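Local atomic coordinates of putative phosphomannomutase (Thermus thermophilus, PDB entry 1TUO), a protein that probably interconverts phosphosugar isomers by moving a phosphate group, as a magnesium-dependent member of the phosphohexose mutase family. Residues A287-A292 against F306-T311. Numbering follows the deposited sequence.
Sequences AVKNFA and FGVTTT
Thr-309 O is met by two groups of strand 286-290. Lys-289 N donates a nearly straight hydrogen bond to it at 2.9 Å, close to the line of the carbonyl, and the CA-H of Val-288 adds a weaker contact. Thr-309 N in turn donates to Ala-287 O. Two more backbone bonds, Ala-287 N to Gly-307 O and Thr-311 N to Lys-289 O, complete the parallel pairing. Past the strand end, Phe-291 N reaches Thr-311 O at 2.7 Å, but the N-H...O angle is only 120° and the bond is weak. Here Asn-290 OD1 accepts from Ala-292 N (2.8 Å), forming an Asx turn, while Asn-290 ND2 is hydrogen-bonded to Glu-333.

The two strands and helix 296-304 make a beta-alpha-beta crossover within the third alpha/beta/alpha domain of the phosphohexomutase family. Strand 308-311 is the outer strand of its sheet, and strand 286-290 also pairs with strand 327-331.

On the helix 296-304 side, Lys-289 runs beside Thr-310, pointing the same way. Its CG touches Val-308 CG1 at 3.9 Å, and its CE passes 3.9 Å from Thr-310 OG1. The chain bends at chi3 (-100°), and NZ ends in a salt bridge with Asp-298 and hydrogen bonds to the carbonyls of Val-293 and Thr-294. A methionine in its place would probably leave Asp-298 without its charged mate and those two carbonyls without this donor. Thr-310 turns OG1 beside its backbone N (chi1 -60°), which sends CG2 to the edge of the Phe-291 ring, 4.0 Å from CD1. Phe-306 CE2 lies 3.9 Å from Ala-287 CB, and the Phe-306 ring packs edge-to-face with Phe-328.

On the other face, Val-288 CG1 touches Thr-311 CG2 at 3.9 Å, the two side chains crossing at about a right angle. Both also touch Ile-318 of helix 315-322, which covers this face.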
ATOM      1  N   ALA A 287       9.637   4.935 -13.927  1.00 23.24           N
ATOM      2  CA  ALA A 287       9.250   4.283 -12.688  1.00 22.87           C
ATOM      3  C   ALA A 287       9.320   5.400 -11.654  1.00 22.51           C
ATOM      4  O   ALA A 287      10.214   6.246 -11.717  1.00 22.83           O
ATOM      5  CB  ALA A 287      10.245   3.176 -12.340  1.00 23.39           C
ATOM      6  N   VAL A 288       8.380   5.416 -10.712  1.00 21.21           N
ATOM      7  CA  VAL A 288       8.368   6.444  -9.681  1.00 21.13           C
ATOM      8  C   VAL A 288       8.589   5.767  -8.331  1.00 21.67           C
ATOM      9  O   VAL A 288       7.990   4.734  -8.052  1.00 22.25           O
ATOM     10  CB  VAL A 288       7.022   7.203  -9.667  1.00 20.21           C
ATOM     11  CG1 VAL A 288       7.112   8.413  -8.738  1.00 21.38           C
ATOM     12  CG2 VAL A 288       6.651   7.625 -11.087  1.00 22.22           C
ATOM     13  N   LYS A 289       9.462   6.342  -7.511  1.00 21.79           N
ATOM     14  CA  LYS A 289       9.770   5.767  -6.199  1.00 20.98           C
ATOM     15  C   LYS A 289       9.963   6.855  -5.157  1.00 22.41           C
ATOM     16  O   LYS A 289      10.416   7.952  -5.481  1.00 21.39           O
ATOM     17  CB  LYS A 289      11.056   4.931  -6.278  1.00 21.36           C
ATOM     18  CG  LYS A 289      12.259   5.710  -6.823  1.00 22.30           C
ATOM     19  CD  LYS A 289      13.600   5.007  -6.567  1.00 25.04           C
ATOM     20  CE  LYS A 289      14.324   5.615  -5.364  1.00 25.42           C
ATOM     21  NZ  LYS A 289      15.730   5.120  -5.199  1.00 27.72           N
ATOM     22  N   ASN A 290       9.619   6.574  -3.903  1.00 21.66           N
ATOM     23  CA  ASN A 290       9.850   7.594  -2.894  1.00 21.63           C
ATOM     24  C   ASN A 290      11.316   7.535  -2.465  1.00 21.22           C
ATOM     25  O   ASN A 290      12.059   6.627  -2.855  1.00 21.75           O
ATOM     26  CB  ASN A 290       8.887   7.467  -1.693  1.00 22.50           C
ATOM     27  CG  ASN A 290       9.232   6.327  -0.740  1.00 24.79           C
ATOM     28  OD1 ASN A 290      10.382   5.896  -0.628  1.00 23.77           O
ATOM     29  ND2 ASN A 290       8.220   5.863  -0.010  1.00 23.19           N
ATOM     30  N   PHE A 291      11.720   8.516  -1.669  1.00 21.31           N
ATOM     31  CA  PHE A 291      13.093   8.680  -1.199  1.00 21.75           C
ATOM     32  C   PHE A 291      13.753   7.516  -0.451  1.00 21.58           C
ATOM     33  O   PHE A 291      14.979   7.434  -0.405  1.00 22.87           O
ATOM     34  CB  PHE A 291      13.145   9.949  -0.341  1.00 22.49           C
ATOM     35  CG  PHE A 291      14.506  10.576  -0.234  1.00 24.02           C
ATOM     36  CD1 PHE A 291      15.310  10.731  -1.360  1.00 23.85           C
ATOM     37  CD2 PHE A 291      14.954  11.080   0.986  1.00 24.49           C
ATOM     38  CE1 PHE A 291      16.541  11.384  -1.277  1.00 24.15           C
ATOM     39  CE2 PHE A 291      16.179  11.734   1.081  1.00 25.11           C
ATOM     40  CZ  PHE A 291      16.975  11.888  -0.052  1.00 25.25           C
ATOM     41  N   ALA A 292      12.962   6.621   0.130  1.00 21.26           N
ATOM     42  CA  ALA A 292      13.529   5.510   0.891  1.00 22.06           C
ATOM     43  C   ALA A 292      13.610   4.194   0.122  1.00 22.71           C
ATOM     44  O   ALA A 292      13.988   3.159   0.679  1.00 23.08           O
ATOM     45  CB  ALA A 292      12.740   5.315   2.186  1.00 23.68           C
ATOM     46  N   PHE A 306      15.195   3.134 -18.806  1.00 27.99           N
ATOM     47  CA  PHE A 306      13.947   3.789 -18.421  1.00 25.83           C
ATOM     48  C   PHE A 306      14.209   4.805 -17.319  1.00 25.91           C
ATOM     49  O   PHE A 306      15.063   4.599 -16.456  1.00 24.49           O
ATOM     50  CB  PHE A 306      12.855   2.782 -17.997  1.00 25.65           C
ATOM     51  CG  PHE A 306      13.189   1.952 -16.783  1.00 25.09           C
ATOM     52  CD1 PHE A 306      13.729   0.677 -16.924  1.00 22.85           C
ATOM     53  CD2 PHE A 306      12.901   2.419 -15.502  1.00 25.31           C
ATOM     54  CE1 PHE A 306      13.970  -0.129 -15.811  1.00 25.18           C
ATOM     55  CE2 PHE A 306      13.141   1.619 -14.379  1.00 24.21           C
ATOM     56  CZ  PHE A 306      13.675   0.343 -14.536  1.00 23.87           C
ATOM     57  N   GLY A 307      13.480   5.911 -17.364  1.00 24.85           N
ATOM     58  CA  GLY A 307      13.673   6.951 -16.376  1.00 25.67           C
ATOM     59  C   GLY A 307      13.158   6.584 -15.002  1.00 24.88           C
ATOM     60  O   GLY A 307      12.294   5.714 -14.860  1.00 24.97           O
ATOM     61  N   VAL A 308      13.708   7.240 -13.987  1.00 24.55           N
ATOM     62  CA  VAL A 308      13.289   7.004 -12.611  1.00 23.15           C
ATOM     63  C   VAL A 308      13.117   8.339 -11.914  1.00 22.44           C
ATOM     64  O   VAL A 308      14.045   9.145 -11.856  1.00 23.70           O
ATOM     65  CB  VAL A 308      14.321   6.164 -11.835  1.00 22.82           C
ATOM     66  CG1 VAL A 308      13.852   5.966 -10.395  1.00 22.42           C
ATOM     67  CG2 VAL A 308      14.504   4.822 -12.511  1.00 21.72           C
ATOM     68  N   THR A 309      11.912   8.572 -11.401  1.00 20.64           N
ATOM     69  CA  THR A 309      11.595   9.801 -10.692  1.00 20.73           C
ATOM     70  C   THR A 309      11.558   9.498  -9.206  1.00 20.95           C
ATOM     71  O   THR A 309      10.932   8.531  -8.797  1.00 20.15           O
ATOM     72  CB  THR A 309      10.221  10.340 -11.118  1.00 21.09           C
ATOM     73  OG1 THR A 309      10.269  10.718 -12.502  1.00 22.51           O
ATOM     74  CG2 THR A 309       9.829  11.546 -10.267  1.00 21.26           C
ATOM     75  N   THR A 310      12.237  10.319  -8.410  1.00 22.07           N
ATOM     76  CA  THR A 310      12.266  10.135  -6.963  1.00 22.55           C
ATOM     77  C   THR A 310      11.437  11.222  -6.302  1.00 23.00           C
ATOM     78  O   THR A 310      11.601  12.407  -6.595  1.00 23.77           O
ATOM     79  CB  THR A 310      13.707  10.195  -6.421  1.00 23.21           C
ATOM     80  OG1 THR A 310      14.483   9.157  -7.031  1.00 23.88           O
ATOM     81  CG2 THR A 310      13.725  10.007  -4.906  1.00 24.52           C
ATOM     82  N   THR A 311      10.548  10.812  -5.407  1.00 23.35           N
ATOM     83  CA  THR A 311       9.673  11.744  -4.712  1.00 25.05           C
ATOM     84  C   THR A 311       9.810  11.619  -3.201  1.00 25.90           C
ATOM     85  O   THR A 311      10.323  10.626  -2.693  1.00 24.24           O
ATOM     86  CB  THR A 311       8.209  11.461  -5.045  1.00 25.61           C
ATOM     87  OG1 THR A 311       7.874  10.139  -4.599  1.00 27.43           O
ATOM     88  CG2 THR A 311       7.974  11.557  -6.546  1.00 27.54           C
TER